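Local coordinates for surface layer protein (Geobacillus stearothermophilus, PDB 2RA1) that helps build the crystalline surface layer coating the bacterial cell, and probably binds cell wall sugars through its N-terminal part, at residues A[236-241]-A[321-326]; A[243-248]-A[284-289]; A[255-260]-A[276-281]. All blocks are in the same frame, centred on the assembly; numbering follows the deposited sequence.

Contact 1 (A[236-241]-A[321-326])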
ATOM      1  N   VAL A 236     -16.706  -2.671 -27.702  1.00 53.09           N
ATOM      2  CA  VAL A 236     -16.424  -2.315 -29.077  1.00 49.02           C
ATOM      3  C   VAL A 236     -16.836  -0.865 -29.327  1.00 52.62           C
ATOM      4  O   VAL A 236     -17.793  -0.365 -28.731  1.00 57.34           O
ATOM      5  CB  VAL A 236     -17.078  -3.305 -30.068  1.00 44.63           C
ATOM      6  CG1 VAL A 236     -16.401  -4.676 -29.956  1.00 36.45           C
ATOM      7  CG2 VAL A 236     -18.603  -3.417 -29.854  1.00 26.49           C
ATOM      8  N   SER A 237     -16.085  -0.182 -30.181  1.00 48.37           N
ATOM      9  CA  SER A 237     -16.375   1.206 -30.499  1.00 47.59           C
ATOM     10  C   SER A 237     -15.927   1.480 -31.907  1.00 41.55           C
ATOM     11  O   SER A 237     -14.893   0.980 -32.334  1.00 38.81           O
ATOM     12  CB  SER A 237     -15.645   2.142 -29.544  1.00 52.40           C
ATOM     13  OG  SER A 237     -14.327   1.690 -29.320  1.00 56.01           O
ATOM     14  N   ALA A 238     -16.702   2.271 -32.636  1.00 48.21           N
ATOM     15  CA  ALA A 238     -16.344   2.575 -34.017  1.00 55.28           C
ATOM     16  C   ALA A 238     -15.072   3.402 -34.024  1.00 50.41           C
ATOM     17  O   ALA A 238     -14.705   3.982 -33.003  1.00 53.65           O
ATOM     18  CB  ALA A 238     -17.474   3.319 -34.716  1.00 57.80           C
ATOM     19  N   ILE A 239     -14.403   3.443 -35.171  1.00 48.25           N
ATOM     20  CA  ILE A 239     -13.201   4.255 -35.352  1.00 43.70           C
ATOM     21  C   ILE A 239     -13.414   5.173 -36.544  1.00 48.45           C
ATOM     22  O   ILE A 239     -13.381   6.395 -36.431  1.00 50.93           O
ATOM     23  CB  ILE A 239     -11.978   3.383 -35.648  1.00 40.89           C
ATOM     24  CG1 ILE A 239     -11.636   2.507 -34.442  1.00 46.78           C
ATOM     25  CG2 ILE A 239     -10.787   4.262 -36.023  1.00 35.43           C
ATOM     26  CD1 ILE A 239     -10.658   1.397 -34.775  1.00 47.42           C
ATOM     27  N   ASP A 240     -13.627   4.553 -37.695  1.00 51.67           N
ATOM     28  CA  ASP A 240     -14.023   5.256 -38.899  1.00 48.80           C
ATOM     29  C   ASP A 240     -15.189   4.491 -39.519  1.00 49.00           C
ATOM     30  O   ASP A 240     -15.818   3.662 -38.859  1.00 46.45           O
ATOM     31  CB  ASP A 240     -12.845   5.355 -39.874  1.00 45.20           C
ATOM     32  CG  ASP A 240     -12.260   4.007 -40.225  1.00 49.31           C
ATOM     33  OD1 ASP A 240     -12.984   3.000 -40.135  1.00 57.47           O
ATOM     34  OD2 ASP A 240     -11.074   3.947 -40.595  1.00 53.99           O
ATOM     35  N   SER A 241     -15.475   4.750 -40.788  1.00 49.06           N
ATOM     36  CA  SER A 241     -16.641   4.141 -41.420  1.00 47.91           C
ATOM     37  C   SER A 241     -16.401   2.711 -41.885  1.00 39.23           C
ATOM     38  O   SER A 241     -17.318   2.063 -42.365  1.00 45.22           O
ATOM     39  CB  SER A 241     -17.135   4.992 -42.595  1.00 48.96           C
ATOM     40  OG  SER A 241     -16.147   5.082 -43.605  1.00 46.90           O
ATOM     41  N   ASN A 321     -21.620  -7.595 -28.201  1.00 51.56           N
ATOM     42  CA  ASN A 321     -21.267  -6.241 -27.817  1.00 45.88           C
ATOM     43  C   ASN A 321     -21.584  -5.314 -28.970  1.00 46.68           C
ATOM     44  O   ASN A 321     -21.270  -5.623 -30.118  1.00 47.99           O
ATOM     45  CB  ASN A 321     -19.782  -6.159 -27.477  1.00 46.27           C
ATOM     46  CG  ASN A 321     -19.335  -7.270 -26.551  1.00 51.41           C
ATOM     47  OD1 ASN A 321     -19.524  -8.452 -26.841  1.00 55.10           O
ATOM     48  ND2 ASN A 321     -18.732  -6.897 -25.431  1.00 58.15           N
ATOM     49  N   GLU A 322     -22.225  -4.190 -28.679  1.00 50.04           N
ATOM     50  CA  GLU A 322     -22.591  -3.257 -29.740  1.00 52.39           C
ATOM     51  C   GLU A 322     -21.837  -1.928 -29.667  1.00 49.57           C
ATOM     52  O   GLU A 322     -21.220  -1.581 -28.655  1.00 46.63           O
ATOM     53  CB  GLU A 322     -24.119  -3.041 -29.823  1.00 56.48           C
ATOM     54  CG  GLU A 322     -24.811  -2.621 -28.521  1.00 66.03           C
ATOM     55  CD  GLU A 322     -26.307  -2.308 -28.703  1.00 68.33           C
ATOM     56  OE1 GLU A 322     -26.709  -1.154 -28.400  1.00 70.99           O
ATOM     57  OE2 GLU A 322     -27.072  -3.206 -29.142  1.00 57.82           O
ATOM     58  N   PHE A 323     -21.860  -1.217 -30.785  1.00 47.98           N
ATOM     59  CA  PHE A 323     -21.381   0.155 -30.849  1.00 43.97           C
ATOM     60  C   PHE A 323     -22.280   0.848 -31.856  1.00 41.33           C
ATOM     61  O   PHE A 323     -23.007   0.187 -32.611  1.00 39.79           O
ATOM     62  CB  PHE A 323     -19.918   0.216 -31.305  1.00 42.86           C
ATOM     63  CG  PHE A 323     -19.706  -0.249 -32.715  1.00 40.04           C
ATOM     64  CD1 PHE A 323     -19.927   0.611 -33.786  1.00 39.25           C
ATOM     65  CD2 PHE A 323     -19.310  -1.552 -32.975  1.00 35.15           C
ATOM     66  CE1 PHE A 323     -19.740   0.181 -35.098  1.00 37.21           C
ATOM     67  CE2 PHE A 323     -19.129  -1.993 -34.280  1.00 36.50           C
ATOM     68  CZ  PHE A 323     -19.341  -1.126 -35.346  1.00 32.85           C
ATOM     69  N   THR A 324     -22.242   2.174 -31.851  1.00 40.61           N
ATOM     70  CA  THR A 324     -23.079   2.979 -32.722  1.00 36.49           C
ATOM     71  C   THR A 324     -22.123   3.889 -33.423  1.00 39.26           C
ATOM     72  O   THR A 324     -21.242   4.474 -32.780  1.00 39.27           O
ATOM     73  CB  THR A 324     -24.090   3.837 -31.912  1.00 40.60           C
ATOM     74  OG1 THR A 324     -24.898   2.985 -31.098  1.00 43.14           O
ATOM     75  CG2 THR A 324     -25.009   4.637 -32.837  1.00 36.43           C
ATOM     76  N   TYR A 325     -22.266   3.992 -34.737  1.00 40.95           N
ATOM     77  CA  TYR A 325     -21.375   4.830 -35.534  1.00 38.42           C
ATOM     78  C   TYR A 325     -21.967   6.221 -35.729  1.00 42.77           C
ATOM     79  O   TYR A 325     -23.087   6.364 -36.205  1.00 46.66           O
ATOM     80  CB  TYR A 325     -21.081   4.172 -36.883  1.00 41.91           C
ATOM     81  CG  TYR A 325     -20.285   5.047 -37.818  1.00 50.30           C
ATOM     82  CD1 TYR A 325     -19.046   5.557 -37.440  1.00 55.75           C
ATOM     83  CD2 TYR A 325     -20.767   5.366 -39.076  1.00 46.60           C
ATOM     84  CE1 TYR A 325     -18.318   6.367 -38.287  1.00 53.04           C
ATOM     85  CE2 TYR A 325     -20.051   6.177 -39.929  1.00 47.50           C
ATOM     86  CZ  TYR A 325     -18.831   6.674 -39.532  1.00 48.92           C
ATOM     87  OH  TYR A 325     -18.126   7.478 -40.386  1.00 48.24           O
ATOM     88  N   ASN A 326     -21.216   7.242 -35.331  1.00 49.82           N
ATOM     89  CA  ASN A 326     -21.624   8.627 -35.533  1.00 48.30           C
ATOM     90  C   ASN A 326     -20.506   9.436 -36.163  1.00 58.44           C
ATOM     91  O   ASN A 326     -19.418   9.581 -35.597  1.00 56.76           O
ATOM     92  CB  ASN A 326     -22.031   9.274 -34.219  1.00 50.99           C
ATOM     93  CG  ASN A 326     -23.286   8.669 -33.639  1.00 52.35           C
ATOM     94  OD1 ASN A 326     -24.350   8.703 -34.258  1.00 56.71           O
ATOM     95  ND2 ASN A 326     -23.168   8.101 -32.444  1.00 43.72           N
TER

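Contact 2 (A[243-248]-A[284-289])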
ATOM      1  N   SER A 243     -14.127   0.454 -39.890  1.00 27.69           N
ATOM      2  CA  SER A 243     -13.376  -0.242 -38.855  1.00 30.94           C
ATOM      3  C   SER A 243     -13.891   0.070 -37.459  1.00 32.48           C
ATOM      4  O   SER A 243     -14.499   1.113 -37.222  1.00 27.58           O
ATOM      5  CB  SER A 243     -11.883   0.088 -38.947  1.00 35.71           C
ATOM      6  OG  SER A 243     -11.653   1.464 -38.703  1.00 43.92           O
ATOM      7  N   PHE A 244     -13.642  -0.856 -36.540  1.00 33.51           N
ATOM      8  CA  PHE A 244     -14.024  -0.668 -35.154  1.00 38.12           C
ATOM      9  C   PHE A 244     -12.973  -1.248 -34.217  1.00 40.56           C
ATOM     10  O   PHE A 244     -12.179  -2.096 -34.604  1.00 37.13           O
ATOM     11  CB  PHE A 244     -15.419  -1.260 -34.867  1.00 36.05           C
ATOM     12  CG  PHE A 244     -15.478  -2.757 -34.943  1.00 34.29           C
ATOM     13  CD1 PHE A 244     -15.139  -3.532 -33.851  1.00 40.22           C
ATOM     14  CD2 PHE A 244     -15.883  -3.385 -36.104  1.00 30.66           C
ATOM     15  CE1 PHE A 244     -15.193  -4.915 -33.920  1.00 41.58           C
ATOM     16  CE2 PHE A 244     -15.938  -4.755 -36.190  1.00 28.80           C
ATOM     17  CZ  PHE A 244     -15.598  -5.529 -35.099  1.00 37.28           C
ATOM     18  N   LYS A 245     -12.980  -0.757 -32.984  1.00 44.26           N
ATOM     19  CA  LYS A 245     -12.043  -1.172 -31.956  1.00 44.93           C
ATOM     20  C   LYS A 245     -12.703  -2.187 -31.039  1.00 41.85           C
ATOM     21  O   LYS A 245     -13.834  -1.988 -30.602  1.00 39.72           O
ATOM     22  CB  LYS A 245     -11.622   0.048 -31.139  1.00 46.34           C
ATOM     23  CG  LYS A 245     -10.651  -0.232 -30.019  1.00 47.03           C
ATOM     24  CD  LYS A 245     -10.449   1.024 -29.209  1.00 55.64           C
ATOM     25  CE  LYS A 245      -9.314   0.900 -28.200  1.00 66.74           C
ATOM     26  NZ  LYS A 245      -9.152   2.165 -27.410  1.00 69.72           N
ATOM     27  N   VAL A 246     -12.006  -3.282 -30.769  1.00 40.76           N
ATOM     28  CA  VAL A 246     -12.437  -4.212 -29.733  1.00 44.54           C
ATOM     29  C   VAL A 246     -11.429  -4.239 -28.583  1.00 51.01           C
ATOM     30  O   VAL A 246     -10.214  -4.255 -28.807  1.00 53.68           O
ATOM     31  CB  VAL A 246     -12.620  -5.628 -30.280  1.00 43.92           C
ATOM     32  CG1 VAL A 246     -11.343  -6.095 -30.951  1.00 42.42           C
ATOM     33  CG2 VAL A 246     -13.048  -6.589 -29.162  1.00 36.13           C
ATOM     34  N   THR A 247     -11.942  -4.234 -27.354  1.00 56.68           N
ATOM     35  CA  THR A 247     -11.106  -4.251 -26.149  1.00 55.64           C
ATOM     36  C   THR A 247     -11.229  -5.566 -25.359  1.00 53.46           C
ATOM     37  O   THR A 247     -12.331  -6.055 -25.124  1.00 47.82           O
ATOM     38  CB  THR A 247     -11.475  -3.083 -25.214  1.00 57.61           C
ATOM     39  OG1 THR A 247     -11.343  -1.846 -25.921  1.00 56.98           O
ATOM     40  CG2 THR A 247     -10.568  -3.069 -23.991  1.00 58.92           C
ATOM     41  N   PHE A 248     -10.098  -6.134 -24.950  1.00 59.74           N
ATOM     42  CA  PHE A 248     -10.115  -7.354 -24.142  1.00 61.40           C
ATOM     43  C   PHE A 248      -9.662  -7.099 -22.693  1.00 61.35           C
ATOM     44  O   PHE A 248      -8.838  -6.214 -22.432  1.00 59.87           O
ATOM     45  CB  PHE A 248      -9.234  -8.433 -24.771  1.00 59.95           C
ATOM     46  CG  PHE A 248      -9.449  -8.623 -26.245  1.00 56.56           C
ATOM     47  CD1 PHE A 248      -8.446  -8.318 -27.152  1.00 52.58           C
ATOM     48  CD2 PHE A 248     -10.650  -9.122 -26.728  1.00 60.85           C
ATOM     49  CE1 PHE A 248      -8.639  -8.500 -28.513  1.00 56.36           C
ATOM     50  CE2 PHE A 248     -10.851  -9.307 -28.097  1.00 55.12           C
ATOM     51  CZ  PHE A 248      -9.843  -9.000 -28.988  1.00 51.84           C
ATOM     52  N   GLY A 284      -1.320  -6.424 -26.349  1.00 86.95           N
ATOM     53  CA  GLY A 284      -2.111  -7.549 -25.891  1.00 87.91           C
ATOM     54  C   GLY A 284      -3.614  -7.473 -26.115  1.00 80.41           C
ATOM     55  O   GLY A 284      -4.189  -8.310 -26.817  1.00 67.31           O
ATOM     56  N   LEU A 285      -4.246  -6.465 -25.519  1.00 79.61           N
ATOM     57  CA  LEU A 285      -5.682  -6.521 -25.237  1.00 73.18           C
ATOM     58  C   LEU A 285      -6.564  -5.512 -25.981  1.00 64.96           C
ATOM     59  O   LEU A 285      -7.543  -4.999 -25.437  1.00 59.83           O
ATOM     60  CB  LEU A 285      -5.926  -6.442 -23.721  1.00 76.18           C
ATOM     61  CG  LEU A 285      -4.829  -5.868 -22.811  1.00 75.88           C
ATOM     62  CD1 LEU A 285      -3.663  -6.848 -22.701  1.00 75.67           C
ATOM     63  CD2 LEU A 285      -4.348  -4.481 -23.253  1.00 73.49           C
ATOM     64  N   THR A 286      -6.232  -5.256 -27.237  1.00 62.86           N
ATOM     65  CA  THR A 286      -7.049  -4.396 -28.070  1.00 61.88           C
ATOM     66  C   THR A 286      -6.721  -4.658 -29.539  1.00 63.01           C
ATOM     67  O   THR A 286      -5.558  -4.769 -29.916  1.00 61.42           O
ATOM     68  CB  THR A 286      -6.839  -2.909 -27.710  1.00 67.89           C
ATOM     69  OG1 THR A 286      -7.043  -2.089 -28.870  1.00 70.62           O
ATOM     70  CG2 THR A 286      -5.426  -2.687 -27.184  1.00 73.09           C
ATOM     71  N   ALA A 287      -7.747  -4.776 -30.368  1.00 61.81           N
ATOM     72  CA  ALA A 287      -7.525  -5.029 -31.784  1.00 55.60           C
ATOM     73  C   ALA A 287      -8.382  -4.125 -32.642  1.00 55.53           C
ATOM     74  O   ALA A 287      -9.432  -3.643 -32.215  1.00 58.44           O
ATOM     75  CB  ALA A 287      -7.807  -6.475 -32.111  1.00 50.35           C
ATOM     76  N   THR A 288      -7.921  -3.890 -33.858  1.00 55.51           N
ATOM     77  CA  THR A 288      -8.708  -3.150 -34.827  1.00 50.06           C
ATOM     78  C   THR A 288      -9.261  -4.107 -35.879  1.00 47.43           C
ATOM     79  O   THR A 288      -8.516  -4.860 -36.514  1.00 48.13           O
ATOM     80  CB  THR A 288      -7.887  -2.021 -35.471  1.00 49.62           C
ATOM     81  OG1 THR A 288      -7.776  -0.936 -34.536  1.00 56.25           O
ATOM     82  CG2 THR A 288      -8.557  -1.526 -36.757  1.00 40.26           C
ATOM     83  N   VAL A 289     -10.581  -4.097 -36.029  1.00 39.46           N
ATOM     84  CA  VAL A 289     -11.231  -4.907 -37.044  1.00 39.02           C
ATOM     85  C   VAL A 289     -11.658  -4.038 -38.236  1.00 36.87           C
ATOM     86  O   VAL A 289     -12.402  -3.070 -38.088  1.00 30.45           O
ATOM     87  CB  VAL A 289     -12.434  -5.682 -36.475  1.00 42.23           C
ATOM     88  CG1 VAL A 289     -13.180  -6.405 -37.588  1.00 41.08           C
ATOM     89  CG2 VAL A 289     -11.970  -6.674 -35.408  1.00 42.13           C
TER

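Contact 3 (A[255-260]-A[276-281])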
ATOM      1  N   ALA A 255      -3.583 -15.803 -32.754  1.00 60.67           N
ATOM      2  CA  ALA A 255      -3.946 -16.772 -33.782  1.00 56.11           C
ATOM      3  C   ALA A 255      -5.453 -17.025 -33.804  1.00 57.06           C
ATOM      4  O   ALA A 255      -5.977 -17.626 -34.742  1.00 52.30           O
ATOM      5  CB  ALA A 255      -3.184 -18.066 -33.598  1.00 50.37           C
ATOM      6  N   THR A 256      -6.138 -16.556 -32.764  1.00 58.62           N
ATOM      7  CA  THR A 256      -7.597 -16.637 -32.689  1.00 53.12           C
ATOM      8  C   THR A 256      -8.261 -15.296 -33.021  1.00 50.19           C
ATOM      9  O   THR A 256      -9.459 -15.235 -33.279  1.00 46.40           O
ATOM     10  CB  THR A 256      -8.080 -17.119 -31.296  1.00 47.44           C
ATOM     11  OG1 THR A 256      -7.686 -16.184 -30.274  1.00 48.44           O
ATOM     12  CG2 THR A 256      -7.513 -18.497 -30.991  1.00 39.09           C
ATOM     13  N   ALA A 257      -7.473 -14.227 -33.015  1.00 51.24           N
ATOM     14  CA  ALA A 257      -7.977 -12.897 -33.317  1.00 52.20           C
ATOM     15  C   ALA A 257      -8.042 -12.647 -34.829  1.00 58.54           C
ATOM     16  O   ALA A 257      -7.436 -11.698 -35.335  1.00 59.49           O
ATOM     17  CB  ALA A 257      -7.115 -11.848 -32.644  1.00 53.60           C
ATOM     18  N   ILE A 258      -8.797 -13.492 -35.530  1.00 53.63           N
ATOM     19  CA  ILE A 258      -8.917 -13.431 -36.981  1.00 46.11           C
ATOM     20  C   ILE A 258     -10.363 -13.129 -37.392  1.00 43.09           C
ATOM     21  O   ILE A 258     -11.280 -13.292 -36.579  1.00 35.90           O
ATOM     22  CB  ILE A 258      -8.438 -14.747 -37.592  1.00 45.87           C
ATOM     23  CG1 ILE A 258      -9.243 -15.917 -37.027  1.00 46.88           C
ATOM     24  CG2 ILE A 258      -6.983 -14.960 -37.239  1.00 47.67           C
ATOM     25  CD1 ILE A 258      -8.809 -17.270 -37.544  1.00 45.77           C
ATOM     26  N   PRO A 259     -10.565 -12.667 -38.644  1.00 45.91           N
ATOM     27  CA  PRO A 259     -11.881 -12.234 -39.171  1.00 38.86           C
ATOM     28  C   PRO A 259     -13.014 -13.229 -38.945  1.00 36.80           C
ATOM     29  O   PRO A 259     -14.135 -12.823 -38.691  1.00 42.05           O
ATOM     30  CB  PRO A 259     -11.642 -12.111 -40.678  1.00 27.65           C
ATOM     31  CG  PRO A 259     -10.152 -11.836 -40.806  1.00 35.30           C
ATOM     32  CD  PRO A 259      -9.488 -12.540 -39.648  1.00 41.78           C
ATOM     33  N   LYS A 260     -12.729 -14.518 -39.044  1.00 28.26           N
ATOM     34  CA  LYS A 260     -13.791 -15.498 -39.028  1.00 29.92           C
ATOM     35  C   LYS A 260     -14.479 -15.563 -37.668  1.00 30.66           C
ATOM     36  O   LYS A 260     -15.597 -16.043 -37.562  1.00 35.35           O
ATOM     37  CB  LYS A 260     -13.252 -16.880 -39.416  1.00 34.90           C
ATOM     38  CG  LYS A 260     -12.518 -17.608 -38.290  1.00 28.22           C
ATOM     39  CD  LYS A 260     -12.485 -19.098 -38.555  1.00 32.57           C
ATOM     40  CE  LYS A 260     -11.893 -19.866 -37.363  1.00 44.96           C
ATOM     41  NZ  LYS A 260     -12.781 -19.897 -36.144  1.00 46.04           N
ATOM     42  N   LYS A 276     -12.632  -7.680 -42.842  1.00 43.57           N
ATOM     43  CA  LYS A 276     -11.543  -7.862 -43.791  1.00 36.85           C
ATOM     44  C   LYS A 276     -10.268  -8.367 -43.113  1.00 35.77           C
ATOM     45  O   LYS A 276      -9.626  -9.297 -43.581  1.00 36.63           O
ATOM     46  CB  LYS A 276     -11.268  -6.553 -44.528  1.00 41.36           C
ATOM     47  CG  LYS A 276     -10.034  -6.586 -45.397  1.00 45.44           C
ATOM     48  CD  LYS A 276      -9.934  -5.332 -46.203  1.00 48.51           C
ATOM     49  CE  LYS A 276      -8.743  -5.369 -47.144  1.00 57.14           C
ATOM     50  NZ  LYS A 276      -8.833  -4.264 -48.150  1.00 56.58           N
ATOM     51  N   SER A 277      -9.913  -7.741 -42.004  1.00 32.19           N
ATOM     52  CA  SER A 277      -8.665  -8.031 -41.338  1.00 30.32           C
ATOM     53  C   SER A 277      -8.788  -7.738 -39.848  1.00 33.83           C
ATOM     54  O   SER A 277      -9.607  -6.914 -39.433  1.00 33.65           O
ATOM     55  CB  SER A 277      -7.560  -7.156 -41.937  1.00 36.62           C
ATOM     56  OG  SER A 277      -7.888  -5.775 -41.827  1.00 36.22           O
ATOM     57  N   VAL A 278      -7.969  -8.415 -39.052  1.00 37.00           N
ATOM     58  CA  VAL A 278      -7.831  -8.107 -37.635  1.00 40.34           C
ATOM     59  C   VAL A 278      -6.351  -7.786 -37.324  1.00 43.12           C
ATOM     60  O   VAL A 278      -5.446  -8.548 -37.679  1.00 41.51           O
ATOM     61  CB  VAL A 278      -8.356  -9.271 -36.757  1.00 39.46           C
ATOM     62  CG1 VAL A 278      -8.419  -8.865 -35.283  1.00 34.21           C
ATOM     63  CG2 VAL A 278      -9.724  -9.720 -37.232  1.00 35.73           C
ATOM     64  N   GLU A 279      -6.113  -6.641 -36.692  1.00 40.82           N
ATOM     65  CA  GLU A 279      -4.762  -6.208 -36.346  1.00 54.75           C
ATOM     66  C   GLU A 279      -4.660  -6.028 -34.841  1.00 49.02           C
ATOM     67  O   GLU A 279      -5.173  -5.058 -34.293  1.00 43.36           O
ATOM     68  CB  GLU A 279      -4.421  -4.885 -37.043  1.00 69.14           C
ATOM     69  CG  GLU A 279      -4.308  -4.970 -38.567  1.00 80.25           C
ATOM     70  CD  GLU A 279      -4.939  -3.769 -39.281  1.00 85.95           C
ATOM     71  OE1 GLU A 279      -6.128  -3.461 -39.010  1.00 85.12           O
ATOM     72  OE2 GLU A 279      -4.253  -3.144 -40.123  1.00 85.77           O
ATOM     73  N   VAL A 280      -3.996  -6.964 -34.174  1.00 54.77           N
ATOM     74  CA  VAL A 280      -3.948  -6.967 -32.710  1.00 57.33           C
ATOM     75  C   VAL A 280      -2.843  -6.075 -32.119  1.00 65.37           C
ATOM     76  O   VAL A 280      -1.771  -5.907 -32.715  1.00 67.36           O
ATOM     77  CB  VAL A 280      -3.769  -8.400 -32.180  1.00 55.65           C
ATOM     78  CG1 VAL A 280      -3.889  -8.433 -30.651  1.00 53.16           C
ATOM     79  CG2 VAL A 280      -4.787  -9.343 -32.839  1.00 47.72           C
ATOM     80  N   SER A 281      -3.117  -5.495 -30.951  1.00 66.62           N
ATOM     81  CA  SER A 281      -2.088  -4.808 -30.164  1.00 64.91           C
ATOM     82  C   SER A 281      -1.067  -5.795 -29.638  1.00 71.58           C
ATOM     83  O   SER A 281      -1.423  -6.739 -28.924  1.00 69.61           O
ATOM     84  CB  SER A 281      -2.708  -4.121 -28.950  1.00 62.05           C
ATOM     85  OG  SER A 281      -3.065  -2.787 -29.232  1.00 68.55           O
TER

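Contact 1 (A[236-241]-A[321-326])
With chi1 at 66°, CG of Phe323 sits between its own backbone N and carbonyl carbon, and the ring is directed at Val236 and Ala238. Tyr325 is turned differently. Its CG lies anti to the backbone N (chi1 174°), which carries the ring along toward Ser241. Phe323 therefore fills the middle of the contact and Tyr325 its far end. Val236 points CG2 at the edge of the Phe323 ring, close to the ring plane, 3.7 Å from Phe323 CD2. The same methyl lies against backbone oxygens, with Val236 CG2 3.4 Å from Glu322 O. Behind the ring, Phe323 CB packs on Val236 O at 3.4 Å. The CB of Ala238 fits between the two rings. Ala238 CB is 3.8 Å from Phe323 CD1 and 3.9 Å from Tyr325 CD1. The two segments belong to the first and last strands of a bacterial Ig-like domain, which probably correspond to strands A and G of the Ig topology. They run roughly parallel, their short axes 30° apart and 5.7 Å at closest approach. Side chains join them in place of backbone hydrogen bonds. Strand 233-240 pairs instead with strand 243-248, and strand 319-324 with strand 300-305. Tyr325 lies alongside the backbone of Asp240 and Ser241. Tyr325 OH comes 3.5 Å from Ser241 CB, a contact with carbon. Tyr325 CE1 is 3.7 Å from Asp240 O. CB of Asp240 points away from 321-326, and OD1 is hydrogen-bonded to Ser243 OG.

Contact 2 (A[243-248]-A[284-289])
This is an antiparallel strand pair inside the Ig-like domain, made by strand 243-248 and the start of strand 286-291. Phe244 with Val289 and Val246 with Ala287 are hydrogen-bonded pairs, each joined by two backbone bonds. Val289 N to Phe244 O is 2.9 Å, and Val246 N to Ala287 O is 3.0 Å. A fifth bond, from Phe248 N to Leu285 O, is 2.8 Å long. Here the N-H reaches the oxygen from above the carbonyl plane, 50° out of it, where 284-289 is leaving its turn. Side chains alternate between the two faces of the sheet. On the buried face, Phe244 and Val289 lie side by side and point the same way. Val289 CB stands over one face of the Phe244 ring, 3.8 Å from its centroid and nearer the rim than the centre, in a CH-pi contact. The Phe244 ring also meets that of Phe323, with planes at about 25°. Farther along, Val246 CG1 rests on Ala287 CB at 3.7 Å. The opposite face carries Lys245, Thr247, Thr286 and Thr288. The Lys245 chain is fully extended (chi1 180°), and its CE passes Thr286 OG1 at 3.8 Å. An apolar inner face and a polar outer face on paired antiparallel strands are the pattern of a beta sandwich of the Ig-like fold, and these two strands probably correspond to its B and E.

Contact 3 (A[255-260]-A[276-281])
Ala257 and Val278 make the tight part of this contact. Val278 sets both CB and CG1 against the carbonyl oxygen of Ala257. The spacing modelled there is very short and probably imprecise at this resolution. With chi1 at -171°, CG1 lies anti to the backbone N and CG2 anti to the carbonyl carbon. The valine thus straddles the loop backbone, with CG1 at Ala257 O and CG2 at the peptide joining Ile258 to Pro259. CG2 of Val278 is 3.4 Å from Pro259 N. Ala257 CB reaches the other way along the strand and meets Val280 CG2 at 3.4 Å. Ala257 is the centre of an inverse gamma turn, closed by a weak hydrogen bond from Ile258 N to Thr256 O. The turn presents the methyl and the carbonyl of Ala257 to neighbouring valines. The loose side lies toward Pro259 and Lys276. There the proline ring lies against the strand at wider spacing, with Pro259 CD 3.7 Å from Val278 CG2. Pro259 CG is 3.8 Å from Lys276 O, a backbone atom. Pro259 remains partly exposed. Lys276 is exposed, and its CB points away from the loop, as CB of Ile258 points away from the strand. The touching parts run in nearly opposite directions, but side chains and backbone atoms pack together without pairing as strands. Lys276 and Ser277 both face Thr290, forming a classic beta bulge where strand 272-280 pairs with strand 286-291. Thr256 OG1 ties the loop to Lys309 N. The loop 255-260 thus runs back along strand 272-280, over Val278 and Val280, on its way from strand 243-248 to strand 262-266.

All three contacts belong to one Ig-like domain and reach the same antiparallel sheet. Contacts 1 and 2 are partly buried; contact 3 lies at the surface. Contact 2 is held by backbone hydrogen bonds between adjacent strands. Contacts 1 and 3 rest on side-chain packing, the first between the two outermost strands and the third between a loop and a strand. Contact 2 links the others. Ser237 O probably accepts a hydrogen bond from Lys245 N, and Thr288 O one from Glu279 N. Contacts 1 and 3 do not touch, and their centres are about 17 Å apart. Along the chain, contact 3 is nested within contact 2, and contact 2 within contact 1.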